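Side-chain contacts in ribosome biogenesis GTPase A (Thermotoga maritima, PDB 3CNL), which binds GTP and, probably as a GTPase, is required for a late step of 50S ribosomal subunit assembly: residues 114-119 / 150-155; 137-140 / 146-149; 25-30 / 37-42. All coordinates share one frame; numbering follows the deposited sequence.

Contact 1 of 3, residues 114-119 / 150-155. With GNP (phosphoaminophosphonic acid-guanylate ester), chain B.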
ATOM      1  N   THR A 114       8.261  -1.042   8.088  1.00 28.33           N
ATOM      2  CA  THR A 114       7.661  -1.730   9.206  1.00 28.84           C
ATOM      3  C   THR A 114       7.897  -3.242   9.128  1.00 29.62           C
ATOM      4  O   THR A 114       8.272  -3.868  10.123  1.00 30.35           O
ATOM      5  CB  THR A 114       6.158  -1.367   9.290  1.00 28.83           C
ATOM      6  OG1 THR A 114       6.041   0.061   9.442  1.00 27.51           O
ATOM      7  CG2 THR A 114       5.464  -2.079  10.471  1.00 30.21           C
ATOM      8  N   ILE A 115       7.692  -3.826   7.954  1.00 29.57           N
ATOM      9  CA  ILE A 115       7.970  -5.254   7.736  1.00 30.47           C
ATOM     10  C   ILE A 115       9.451  -5.622   7.964  1.00 31.37           C
ATOM     11  O   ILE A 115       9.756  -6.607   8.648  1.00 32.07           O
ATOM     12  CB  ILE A 115       7.447  -5.714   6.351  1.00 29.75           C
ATOM     13  CG1 ILE A 115       5.910  -5.714   6.374  1.00 29.29           C
ATOM     14  CG2 ILE A 115       7.990  -7.104   5.950  1.00 30.10           C
ATOM     15  CD1 ILE A 115       5.260  -5.938   5.040  1.00 27.71           C
ATOM     16  N   ILE A 116      10.362  -4.829   7.409  1.00 32.22           N
ATOM     17  CA  ILE A 116      11.800  -5.033   7.628  1.00 32.85           C
ATOM     18  C   ILE A 116      12.162  -4.958   9.106  1.00 33.61           C
ATOM     19  O   ILE A 116      12.924  -5.794   9.605  1.00 33.35           O
ATOM     20  CB  ILE A 116      12.650  -4.042   6.792  1.00 32.80           C
ATOM     21  CG1 ILE A 116      12.477  -4.349   5.307  1.00 31.46           C
ATOM     22  CG2 ILE A 116      14.141  -4.116   7.164  1.00 32.75           C
ATOM     23  CD1 ILE A 116      13.040  -3.295   4.422  1.00 33.00           C
ATOM     24  N   ASN A 117      11.607  -3.971   9.807  1.00 34.37           N
ATOM     25  CA  ASN A 117      11.878  -3.830  11.230  1.00 36.14           C
ATOM     26  C   ASN A 117      11.469  -5.068  12.021  1.00 36.72           C
ATOM     27  O   ASN A 117      12.229  -5.529  12.875  1.00 37.43           O
ATOM     28  CB  ASN A 117      11.212  -2.579  11.791  1.00 36.96           C
ATOM     29  CG  ASN A 117      11.835  -1.301  11.273  1.00 38.41           C
ATOM     30  OD1 ASN A 117      12.864  -1.314  10.581  1.00 41.23           O
ATOM     31  ND2 ASN A 117      11.205  -0.176  11.603  1.00 41.30           N
ATOM     32  N   LYS A 118      10.286  -5.611  11.727  1.00 36.86           N
ATOM     33  CA  LYS A 118       9.814  -6.857  12.331  1.00 37.92           C
ATOM     34  C   LYS A 118      10.756  -8.020  12.013  1.00 39.32           C
ATOM     35  O   LYS A 118      11.230  -8.713  12.918  1.00 39.09           O
ATOM     36  CB  LYS A 118       8.402  -7.187  11.847  1.00 37.83           C
ATOM     37  CG  LYS A 118       7.666  -8.209  12.711  1.00 37.35           C
ATOM     38  CD  LYS A 118       6.349  -8.646  12.068  1.00 37.41           C
ATOM     39  CE  LYS A 118       5.317  -7.544  12.063  1.00 35.58           C
ATOM     40  NZ  LYS A 118       3.976  -8.087  11.749  1.00 34.17           N
ATOM     41  N   LEU A 119      11.031  -8.216  10.724  1.00 40.77           N
ATOM     42  CA  LEU A 119      11.966  -9.249  10.249  1.00 42.32           C
ATOM     43  C   LEU A 119      13.360  -9.157  10.893  1.00 44.07           C
ATOM     44  O   LEU A 119      13.937 -10.174  11.294  1.00 44.26           O
ATOM     45  CB  LEU A 119      12.098  -9.175   8.726  1.00 42.09           C
ATOM     46  CG  LEU A 119      11.308 -10.087   7.781  1.00 42.08           C
ATOM     47  CD1 LEU A 119       9.991 -10.574   8.360  1.00 42.53           C
ATOM     48  CD2 LEU A 119      11.100  -9.396   6.446  1.00 41.63           C
ATOM     49  N   ASP A 150      18.306  -4.895   3.872  1.00 33.56           N
ATOM     50  CA  ASP A 150      17.758  -4.100   4.964  1.00 34.89           C
ATOM     51  C   ASP A 150      17.065  -2.811   4.502  1.00 34.60           C
ATOM     52  O   ASP A 150      16.534  -2.065   5.336  1.00 34.85           O
ATOM     53  CB  ASP A 150      18.814  -3.808   6.060  1.00 35.33           C
ATOM     54  CG  ASP A 150      19.893  -2.844   5.606  1.00 38.11           C
ATOM     55  OD1 ASP A 150      20.000  -2.528   4.394  1.00 42.06           O
ATOM     56  OD2 ASP A 150      20.672  -2.400   6.472  1.00 41.61           O
ATOM     57  N   THR A 151      17.097  -2.546   3.194  1.00 34.42           N
ATOM     58  CA  THR A 151      16.376  -1.409   2.606  1.00 34.06           C
ATOM     59  C   THR A 151      15.421  -1.851   1.495  1.00 33.36           C
ATOM     60  O   THR A 151      15.804  -2.627   0.608  1.00 33.13           O
ATOM     61  CB  THR A 151      17.323  -0.284   2.088  1.00 34.68           C
ATOM     62  OG1 THR A 151      17.883  -0.641   0.815  1.00 36.28           O
ATOM     63  CG2 THR A 151      18.440  -0.040   3.056  1.00 34.70           C
ATOM     64  N   PRO A 152      14.173  -1.336   1.521  1.00 32.79           N
ATOM     65  CA  PRO A 152      13.225  -1.726   0.492  1.00 31.91           C
ATOM     66  C   PRO A 152      13.466  -0.979  -0.813  1.00 31.09           C
ATOM     67  O   PRO A 152      14.058   0.103  -0.811  1.00 30.51           O
ATOM     68  CB  PRO A 152      11.875  -1.320   1.093  1.00 31.83           C
ATOM     69  CG  PRO A 152      12.183  -0.176   1.951  1.00 32.73           C
ATOM     70  CD  PRO A 152      13.583  -0.389   2.485  1.00 32.86           C
ATOM     71  N   GLY A 153      13.030  -1.565  -1.916  1.00 30.02           N
ATOM     72  CA  GLY A 153      12.954  -0.844  -3.171  1.00 30.42           C
ATOM     73  C   GLY A 153      11.607  -0.130  -3.210  1.00 31.38           C
ATOM     74  O   GLY A 153      10.569  -0.709  -2.861  1.00 30.72           O
ATOM     75  N   ILE A 154      11.611   1.131  -3.616  1.00 32.01           N
ATOM     76  CA  ILE A 154      10.371   1.901  -3.670  1.00 33.02           C
ATOM     77  C   ILE A 154       9.995   2.085  -5.137  1.00 34.15           C
ATOM     78  O   ILE A 154      10.787   2.597  -5.926  1.00 33.77           O
ATOM     79  CB  ILE A 154      10.524   3.258  -2.956  1.00 33.13           C
ATOM     80  CG1 ILE A 154      10.964   3.041  -1.504  1.00 33.25           C
ATOM     81  CG2 ILE A 154       9.228   4.075  -3.039  1.00 32.88           C
ATOM     82  CD1 ILE A 154      11.484   4.287  -0.804  1.00 35.04           C
ATOM     83  N   LEU A 155       8.788   1.652  -5.492  1.00 34.78           N
ATOM     84  CA  LEU A 155       8.304   1.745  -6.859  1.00 36.30           C
ATOM     85  C   LEU A 155       7.389   2.951  -7.084  1.00 36.88           C
ATOM     86  O   LEU A 155       6.341   3.080  -6.455  1.00 35.73           O
ATOM     87  CB  LEU A 155       7.582   0.449  -7.242  1.00 36.51           C
ATOM     88  CG  LEU A 155       7.302   0.111  -8.712  1.00 38.26           C
ATOM     89  CD1 LEU A 155       5.888   0.486  -9.139  1.00 38.35           C
ATOM     90  CD2 LEU A 155       8.359   0.671  -9.688  1.00 38.90           C
TER
HETATM   91  PG  GNP B 501       7.629   4.428   2.172  1.00 38.27           P
HETATM   92  O1G GNP B 501       8.286   3.539   1.140  1.00 36.49           O
HETATM   93  O2G GNP B 501       6.645   5.401   1.549  1.00 40.18           O
HETATM   94  O3G GNP B 501       8.722   5.077   3.012  1.00 37.74           O
HETATM   95  N3B GNP B 501       6.780   3.731   3.314  1.00 32.88           N
HETATM   96  PB  GNP B 501       6.778   2.216   3.753  1.00 30.22           P
HETATM   97  O1B GNP B 501       6.289   1.358   2.633  1.00 23.61           O
HETATM   98  O2B GNP B 501       8.132   1.886   4.289  1.00 28.79           O
HETATM   99  O3A GNP B 501       5.750   2.146   4.899  1.00 26.57           O
HETATM  100  PA  GNP B 501       5.946   2.294   6.440  1.00 27.21           P
HETATM  101  O1A GNP B 501       6.351   1.012   7.040  1.00 24.68           O
HETATM  102  O2A GNP B 501       6.754   3.472   6.793  1.00 27.42           O
HETATM  103  O5' GNP B 501       4.490   2.527   6.943  1.00 26.29           O
HETATM  104  C5' GNP B 501       3.667   3.598   6.458  1.00 26.42           C
HETATM  105  C4' GNP B 501       2.553   3.833   7.472  1.00 27.52           C
HETATM  106  O4' GNP B 501       1.665   2.681   7.563  1.00 26.59           O
HETATM  107  C3' GNP B 501       2.988   4.084   8.905  1.00 28.88           C
HETATM  108  O3' GNP B 501       2.094   5.024   9.482  1.00 31.11           O
HETATM  109  C2' GNP B 501       2.806   2.720   9.550  1.00 27.88           C
HETATM  110  O2' GNP B 501       2.622   2.850  10.941  1.00 29.64           O
HETATM  111  C1' GNP B 501       1.526   2.224   8.887  1.00 25.30           C
HETATM  112  N9  GNP B 501       1.407   0.772   8.784  1.00 24.60           N
HETATM  113  C8  GNP B 501       2.379  -0.097   8.331  1.00 24.13           C
HETATM  114  N7  GNP B 501       1.977  -1.346   8.318  1.00 26.19           N
HETATM  115  C5  GNP B 501       0.654  -1.282   8.807  1.00 24.81           C
HETATM  116  C6  GNP B 501      -0.315  -2.301   9.024  1.00 25.13           C
HETATM  117  O6  GNP B 501      -0.203  -3.525   8.837  1.00 22.83           O
HETATM  118  N1  GNP B 501      -1.531  -1.787   9.511  1.00 24.53           N
HETATM  119  C2  GNP B 501      -1.780  -0.446   9.760  1.00 25.12           C
HETATM  120  N2  GNP B 501      -3.002  -0.121  10.231  1.00 26.03           N
HETATM  121  N3  GNP B 501      -0.895   0.513   9.553  1.00 23.51           N
HETATM  122  C4  GNP B 501       0.295   0.023   9.086  1.00 24.38           C

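Contact 2 of 3, residues 137-140 / 146-149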
ATOM      1  N   ILE A 137      23.624  -1.089   0.269  1.00 44.92           N
ATOM      2  CA  ILE A 137      22.594  -1.861   0.949  1.00 43.70           C
ATOM      3  C   ILE A 137      23.228  -3.036   1.718  1.00 42.64           C
ATOM      4  O   ILE A 137      24.119  -3.707   1.211  1.00 42.33           O
ATOM      5  CB  ILE A 137      21.525  -2.384  -0.050  1.00 43.99           C
ATOM      6  CG1 ILE A 137      21.351  -1.439  -1.251  1.00 45.00           C
ATOM      7  CG2 ILE A 137      20.185  -2.610   0.666  1.00 43.42           C
ATOM      8  CD1 ILE A 137      22.422  -1.596  -2.376  1.00 46.89           C
ATOM      9  N   GLN A 138      22.774  -3.261   2.950  1.00 41.71           N
ATOM     10  CA  GLN A 138      23.287  -4.343   3.785  1.00 40.92           C
ATOM     11  C   GLN A 138      22.258  -5.461   3.917  1.00 39.85           C
ATOM     12  O   GLN A 138      21.048  -5.229   3.849  1.00 39.74           O
ATOM     13  CB  GLN A 138      23.687  -3.823   5.175  1.00 41.50           C
ATOM     14  CG  GLN A 138      24.899  -2.875   5.176  1.00 44.37           C
ATOM     15  CD  GLN A 138      26.210  -3.588   4.881  1.00 45.84           C
ATOM     16  OE1 GLN A 138      26.717  -3.556   3.750  1.00 49.20           O
ATOM     17  NE2 GLN A 138      26.762  -4.247   5.895  1.00 48.88           N
ATOM     18  N   TRP A 139      22.742  -6.680   4.101  1.00 38.37           N
ATOM     19  CA  TRP A 139      21.862  -7.784   4.429  1.00 37.04           C
ATOM     20  C   TRP A 139      21.720  -7.914   5.937  1.00 36.23           C
ATOM     21  O   TRP A 139      22.614  -7.504   6.703  1.00 36.29           O
ATOM     22  CB  TRP A 139      22.414  -9.100   3.894  1.00 36.36           C
ATOM     23  CG  TRP A 139      22.724  -9.090   2.452  1.00 37.20           C
ATOM     24  CD1 TRP A 139      23.912  -8.754   1.877  1.00 35.90           C
ATOM     25  CD2 TRP A 139      21.843  -9.445   1.383  1.00 36.98           C
ATOM     26  NE1 TRP A 139      23.827  -8.876   0.511  1.00 35.94           N
ATOM     27  CE2 TRP A 139      22.565  -9.300   0.182  1.00 38.35           C
ATOM     28  CE3 TRP A 139      20.511  -9.875   1.324  1.00 34.49           C
ATOM     29  CZ2 TRP A 139      22.002  -9.573  -1.068  1.00 36.93           C
ATOM     30  CZ3 TRP A 139      19.953 -10.147   0.092  1.00 38.20           C
ATOM     31  CH2 TRP A 139      20.695  -9.989  -1.094  1.00 37.56           C
ATOM     32  N   PHE A 140      20.587  -8.465   6.352  1.00 34.25           N
ATOM     33  CA  PHE A 140      20.487  -9.122   7.641  1.00 33.76           C
ATOM     34  C   PHE A 140      20.066 -10.557   7.361  1.00 33.58           C
ATOM     35  O   PHE A 140      19.495 -10.847   6.307  1.00 33.22           O
ATOM     36  CB  PHE A 140      19.553  -8.401   8.626  1.00 33.34           C
ATOM     37  CG  PHE A 140      18.094  -8.382   8.223  1.00 33.16           C
ATOM     38  CD1 PHE A 140      17.611  -7.401   7.366  1.00 33.11           C
ATOM     39  CD2 PHE A 140      17.192  -9.310   8.762  1.00 32.87           C
ATOM     40  CE1 PHE A 140      16.260  -7.370   7.000  1.00 33.59           C
ATOM     41  CE2 PHE A 140      15.842  -9.293   8.413  1.00 33.39           C
ATOM     42  CZ  PHE A 140      15.376  -8.318   7.529  1.00 33.62           C
ATOM     43  N   VAL A 146      18.628 -17.451   5.781  1.00 28.76           N
ATOM     44  CA  VAL A 146      18.096 -16.612   4.685  1.00 28.62           C
ATOM     45  C   VAL A 146      18.460 -15.125   4.813  1.00 28.19           C
ATOM     46  O   VAL A 146      18.434 -14.556   5.916  1.00 27.66           O
ATOM     47  CB  VAL A 146      16.592 -16.877   4.248  1.00 29.38           C
ATOM     48  CG1 VAL A 146      15.933 -18.019   4.970  1.00 30.01           C
ATOM     49  CG2 VAL A 146      15.746 -15.574   4.206  1.00 29.11           C
ATOM     50  N   LYS A 147      18.861 -14.526   3.695  1.00 27.51           N
ATOM     51  CA  LYS A 147      19.337 -13.149   3.691  1.00 27.95           C
ATOM     52  C   LYS A 147      18.243 -12.196   3.207  1.00 27.96           C
ATOM     53  O   LYS A 147      17.611 -12.453   2.181  1.00 27.03           O
ATOM     54  CB  LYS A 147      20.554 -13.027   2.772  1.00 28.19           C
ATOM     55  CG  LYS A 147      21.858 -13.455   3.413  1.00 28.47           C
ATOM     56  CD  LYS A 147      22.998 -13.302   2.445  1.00 28.70           C
ATOM     57  CE  LYS A 147      24.303 -13.723   3.079  1.00 29.83           C
ATOM     58  NZ  LYS A 147      24.298 -15.185   3.386  1.00 31.37           N
ATOM     59  N   ILE A 148      18.017 -11.111   3.954  1.00 28.37           N
ATOM     60  CA  ILE A 148      17.077 -10.057   3.521  1.00 28.85           C
ATOM     61  C   ILE A 148      17.759  -8.675   3.453  1.00 29.82           C
ATOM     62  O   ILE A 148      18.392  -8.264   4.424  1.00 30.14           O
ATOM     63  CB  ILE A 148      15.777 -10.062   4.396  1.00 28.66           C
ATOM     64  CG1 ILE A 148      15.151 -11.473   4.372  1.00 27.64           C
ATOM     65  CG2 ILE A 148      14.746  -9.023   3.870  1.00 27.69           C
ATOM     66  CD1 ILE A 148      14.236 -11.802   5.542  1.00 28.52           C
ATOM     67  N   LEU A 149      17.683  -7.999   2.297  1.00 30.88           N
ATOM     68  CA  LEU A 149      18.181  -6.615   2.155  1.00 32.03           C
ATOM     69  C   LEU A 149      17.513  -5.691   3.157  1.00 32.80           C
ATOM     70  O   LEU A 149      16.290  -5.695   3.274  1.00 32.88           O
ATOM     71  CB  LEU A 149      17.954  -6.078   0.740  1.00 32.06           C
ATOM     72  CG  LEU A 149      18.853  -6.627  -0.369  1.00 32.84           C
ATOM     73  CD1 LEU A 149      18.384  -6.183  -1.731  1.00 32.31           C
ATOM     74  CD2 LEU A 149      20.307  -6.202  -0.148  1.00 34.06           C
TER

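Contact 3 of 3, residues 25-30 / 37-42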
ATOM      1  N   VAL A  25      11.567 -11.926  -4.185  1.00 25.37           N
ATOM      2  CA  VAL A  25      10.922 -10.616  -4.075  1.00 24.65           C
ATOM      3  C   VAL A  25       9.626 -10.746  -3.264  1.00 24.58           C
ATOM      4  O   VAL A  25       8.749 -11.552  -3.612  1.00 23.01           O
ATOM      5  CB  VAL A  25      10.527 -10.062  -5.494  1.00 24.80           C
ATOM      6  CG1 VAL A  25       9.670  -8.797  -5.383  1.00 24.87           C
ATOM      7  CG2 VAL A  25      11.770  -9.760  -6.313  1.00 24.00           C
ATOM      8  N   VAL A  26       9.532  -9.948  -2.195  1.00 23.95           N
ATOM      9  CA  VAL A  26       8.288  -9.769  -1.441  1.00 23.79           C
ATOM     10  C   VAL A  26       7.676  -8.430  -1.869  1.00 23.53           C
ATOM     11  O   VAL A  26       8.218  -7.340  -1.590  1.00 22.58           O
ATOM     12  CB  VAL A  26       8.528  -9.817   0.086  1.00 23.88           C
ATOM     13  CG1 VAL A  26       7.215  -9.563   0.857  1.00 24.17           C
ATOM     14  CG2 VAL A  26       9.140 -11.167   0.498  1.00 23.19           C
ATOM     15  N   GLU A  27       6.580  -8.534  -2.606  1.00 23.54           N
ATOM     16  CA  GLU A  27       5.850  -7.370  -3.079  1.00 23.91           C
ATOM     17  C   GLU A  27       4.834  -6.961  -2.006  1.00 22.95           C
ATOM     18  O   GLU A  27       3.847  -7.662  -1.744  1.00 22.49           O
ATOM     19  CB  GLU A  27       5.197  -7.703  -4.417  1.00 24.61           C
ATOM     20  CG  GLU A  27       4.546  -6.550  -5.138  1.00 29.19           C
ATOM     21  CD  GLU A  27       3.775  -7.025  -6.359  1.00 32.78           C
ATOM     22  OE1 GLU A  27       3.552  -6.219  -7.266  1.00 32.95           O
ATOM     23  OE2 GLU A  27       3.365  -8.211  -6.410  1.00 37.13           O
ATOM     24  N   VAL A  28       5.107  -5.830  -1.370  1.00 21.86           N
ATOM     25  CA  VAL A  28       4.259  -5.323  -0.298  1.00 21.54           C
ATOM     26  C   VAL A  28       3.165  -4.402  -0.880  1.00 21.06           C
ATOM     27  O   VAL A  28       3.434  -3.261  -1.303  1.00 20.68           O
ATOM     28  CB  VAL A  28       5.085  -4.650   0.818  1.00 21.54           C
ATOM     29  CG1 VAL A  28       4.168  -4.126   1.974  1.00 21.27           C
ATOM     30  CG2 VAL A  28       6.157  -5.608   1.364  1.00 21.43           C
ATOM     31  N   ARG A  29       1.940  -4.931  -0.889  1.00 19.41           N
ATOM     32  CA  ARG A  29       0.767  -4.241  -1.403  1.00 18.64           C
ATOM     33  C   ARG A  29      -0.138  -3.908  -0.231  1.00 19.11           C
ATOM     34  O   ARG A  29       0.008  -4.496   0.832  1.00 19.06           O
ATOM     35  CB  ARG A  29       0.010  -5.155  -2.365  1.00 18.49           C
ATOM     36  CG  ARG A  29       0.839  -5.693  -3.561  1.00 17.33           C
ATOM     37  CD  ARG A  29      -0.095  -6.238  -4.614  1.00 20.81           C
ATOM     38  NE  ARG A  29       0.633  -6.943  -5.652  1.00 22.36           N
ATOM     39  CZ  ARG A  29       0.091  -7.473  -6.739  1.00 24.17           C
ATOM     40  NH1 ARG A  29      -1.218  -7.376  -6.962  1.00 29.08           N
ATOM     41  NH2 ARG A  29       0.869  -8.094  -7.616  1.00 24.68           N
ATOM     42  N   ASP A  30      -1.057  -2.970  -0.429  1.00 19.81           N
ATOM     43  CA  ASP A  30      -2.107  -2.663   0.548  1.00 20.73           C
ATOM     44  C   ASP A  30      -3.280  -3.577   0.165  1.00 20.64           C
ATOM     45  O   ASP A  30      -3.682  -3.609  -0.992  1.00 21.42           O
ATOM     46  CB  ASP A  30      -2.476  -1.160   0.474  1.00 21.00           C
ATOM     47  CG  ASP A  30      -3.385  -0.705   1.619  1.00 21.44           C
ATOM     48  OD1 ASP A  30      -4.397  -1.372   1.869  1.00 20.47           O
ATOM     49  OD2 ASP A  30      -3.111   0.342   2.261  1.00 22.38           O
ATOM     50  N   THR A  37      -1.968  -0.939  -5.877  1.00 22.53           N
ATOM     51  CA  THR A  37      -0.657  -0.983  -5.206  1.00 22.92           C
ATOM     52  C   THR A  37       0.267  -2.126  -5.693  1.00 24.36           C
ATOM     53  O   THR A  37       1.257  -2.451  -5.038  1.00 23.53           O
ATOM     54  CB  THR A  37      -0.785  -1.047  -3.657  1.00 22.77           C
ATOM     55  OG1 THR A  37      -1.527  -2.213  -3.273  1.00 21.61           O
ATOM     56  CG2 THR A  37      -1.472   0.233  -3.107  1.00 22.02           C
ATOM     57  N   SER A  38      -0.051  -2.694  -6.849  1.00 25.81           N
ATOM     58  CA  SER A  38       0.770  -3.730  -7.457  1.00 28.56           C
ATOM     59  C   SER A  38       2.004  -3.068  -8.025  1.00 30.96           C
ATOM     60  O   SER A  38       1.958  -1.891  -8.398  1.00 30.88           O
ATOM     61  CB  SER A  38       0.004  -4.406  -8.583  1.00 28.14           C
ATOM     62  OG  SER A  38      -0.010  -3.585  -9.728  1.00 28.70           O
ATOM     63  N   ALA A  39       3.105  -3.809  -8.122  1.00 34.11           N
ATOM     64  CA  ALA A  39       4.350  -3.225  -8.630  1.00 37.60           C
ATOM     65  C   ALA A  39       4.440  -3.343 -10.148  1.00 40.43           C
ATOM     66  O   ALA A  39       5.430  -3.849 -10.684  1.00 41.66           O
ATOM     67  CB  ALA A  39       5.566  -3.869  -7.955  1.00 38.07           C
ATOM     68  N   TYR A  40       3.392  -2.896 -10.833  1.00 43.18           N
ATOM     69  CA  TYR A  40       3.339  -2.875 -12.292  1.00 45.67           C
ATOM     70  C   TYR A  40       4.460  -1.980 -12.817  1.00 46.59           C
ATOM     71  O   TYR A  40       4.712  -0.903 -12.272  1.00 46.97           O
ATOM     72  CB  TYR A  40       1.987  -2.333 -12.738  1.00 47.42           C
ATOM     73  CG  TYR A  40       1.431  -2.928 -14.011  1.00 48.78           C
ATOM     74  CD1 TYR A  40       0.431  -3.903 -13.963  1.00 50.64           C
ATOM     75  CD2 TYR A  40       1.868  -2.497 -15.262  1.00 49.62           C
ATOM     76  CE1 TYR A  40      -0.115  -4.451 -15.132  1.00 51.62           C
ATOM     77  CE2 TYR A  40       1.335  -3.040 -16.438  1.00 51.25           C
ATOM     78  CZ  TYR A  40       0.341  -4.020 -16.365  1.00 49.75           C
ATOM     79  OH  TYR A  40      -0.196  -4.567 -17.520  1.00 49.98           O
ATOM     80  N   GLY A  41       5.146  -2.439 -13.861  1.00 47.63           N
ATOM     81  CA  GLY A  41       6.253  -1.684 -14.435  1.00 48.45           C
ATOM     82  C   GLY A  41       7.568  -2.425 -14.324  1.00 49.31           C
ATOM     83  O   GLY A  41       8.351  -2.450 -15.280  1.00 49.99           O
ATOM     84  N   VAL A  42       7.811  -3.034 -13.164  1.00 49.57           N
ATOM     85  CA  VAL A  42       9.065  -3.745 -12.912  1.00 49.71           C
ATOM     86  C   VAL A  42       8.891  -5.264 -13.106  1.00 49.61           C
ATOM     87  O   VAL A  42       7.873  -5.841 -12.728  1.00 49.66           O
ATOM     88  CB  VAL A  42       9.716  -3.330 -11.538  1.00 49.88           C
ATOM     89  CG1 VAL A  42       8.669  -3.070 -10.475  1.00 50.37           C
ATOM     90  CG2 VAL A  42      10.745  -4.342 -11.052  1.00 49.75           C
TER
HETATM   91  O   HOH W   1       3.374  -2.070  -3.696  1.00 18.60           O

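Contact 1 of 3, residues 114-119 / 150-155
Ile116 meets Pro152 and the backbone of Asp150 and Thr151 with the outer atoms of its side chain, and no hydrogen bond crosses between the two segments. Its CB points from helix 112-120 toward the loop but stays back from it, and the side chain divides there into a short and a long branch. The methyl CG2 reaches the backbone, lying 3.6 Å from Asp150 O. CG1 is placed anti to the carbonyl carbon (chi1 -66°) and acts as a spacer, and with chi2 extended it carries CD1 forward into the bend of the chain. CD1 is the tip that does most of the touching: it lies 3.5 Å from Pro152 CD and 3.7 Å from Pro152 N, with Thr151 C slightly farther off. The proline ring and the isoleucine branch pass each other obliquely.

The sequence Asp150-Thr151-Pro152-Gly153 is the DxxG (G3) motif of TRAFAC GTPases, and Ile116 belongs to the helix that follows the P-loop, so the packing brings two nucleotide-binding elements together. Pro152 also touches Lys112, whose NZ is bonded to the nucleotide, while Ile116 also touches Phe140 of strand 139-141.

Both segments reach the GTP analogue, though at different phosphates. Thr114 grips the alpha-phosphate oxygen O1A of GNP twice, through its N at 3.0 Å (angle at the hydrogen 153°) and through its OG1, which donates to O1A at 2.6 Å. At the other end of the triphosphate, Ile154 lies beside the gamma-phosphate, CG1 and CD1 both 3.8 Å from O1G of GNP, a packing distance. The carboxylate of Asp150 takes no part in the contact with residues 114-119; its OD1 accepts a hydrogen bond from Gln138 N.

Contact 2 of 3, residues 137-140 / 146-149
Trp139 is sandwiched between Leu149 and Lys147. Leu149 CD2 sits almost on the normal through the centroid of the Trp139 six-membered ring, 3.7 Å away, in a CH-pi contact. Over the opposite face runs the aliphatic chain of Lys147, crossing the ring at about a right angle, with its CB 3.5 Å from Trp139 CE3. Phe140 points to the other side of the hairpin; its CG lies between the backbone N and the carbonyl carbon (chi1 66°), which swings the ring against its cross-strand partner, with Phe140 CZ 3.6 Å from Ile148 CB. Phe140 and Ile148 form the hydrogen-bonded antiparallel pair: Phe140 N donates to Ile148 O at 2.9 Å and Ile148 N to Phe140 O at 2.8 Å, both bonds nearly straight.

The margins are looser. Ile137 touches Leu149 CD2 through CG2 but turns its far end off, exposed Gln138 points away, and beyond CD the Lys147 chain bends off and its ammonium group takes no part.

The hairpin ends the sheet at strand 139-141. On the Trp139 side lie Val22 and Arg101, the latter in a cation-pi contact with the indole, while Phe140 and Ile148 pack against helix 112-120 and Ile148 also meets Val102 of strand 101-106.

Contact 3 of 3, residues 25-30 / 37-42
Arg29 and Thr37 approach to 5.2 Å between their CA atoms, and the two segments then part to 7.1 Å between the CA atoms of Glu27 and Ala39, with no direct backbone-to-backbone hydrogen bond across the gap. Side chains and a water bridge it instead. Glu27 reaches over with its chain extended (chi1 -172°, chi2 -173°) and accepts Ala39 N on OE1 at 2.6 Å, nearly along the C-O axis; Ala39 is the centre of an inverse gamma turn. The second carboxylate oxygen is used within the strand: Glu27 OE2 takes Arg29 NH2 at 2.8 Å in a salt bridge, from above the carboxylate plane but within that of the guanidinium. Arg29 NH1 is bonded to Pro34 O, so the group is held at two nitrogens while Ser38 CB lies 3.5 Å over the centre of one of its faces. At the near end, Thr37 OG1 accepts Asp30 N at 3.0 Å and donates to Ala33 O. A water donates to both Val28 O and Thr37 O, and Val28 O also takes Thr110 OG1 of the P-loop. Asp30 points its carboxylate elsewhere, to Arg32. Buried throughout, the contact folds the middle of the connection between the neighbouring parallel strands 24-30 and 48-54 against the central sheet of a Ras-like GTPase domain, here in its circularly permuted form.

Overall arrangement
From the N terminus, contact 3 closes first, binding strand 24-30 to the loop that leads on to strand 48-54, whose end carries the Asn54-Lys55-Val56-Asp57 nucleotide site. The chain then passes through strand 101-106 and the P-loop into helix 112-120, where contact 1 opens. Contact 2, the hairpin of strands 139-141 and 147-154, is nested inside the loop that contact 1 closes, and the two meet where Leu119 packs on Phe140 and where Asp150 pairs with Gln138. Contact 3 is in series with both. It touches contact 1, as Ile115 packs on Val28 and Leu155 on Val42, but not contact 2, some 19 Å away between centres. All three reach one mixed sheet.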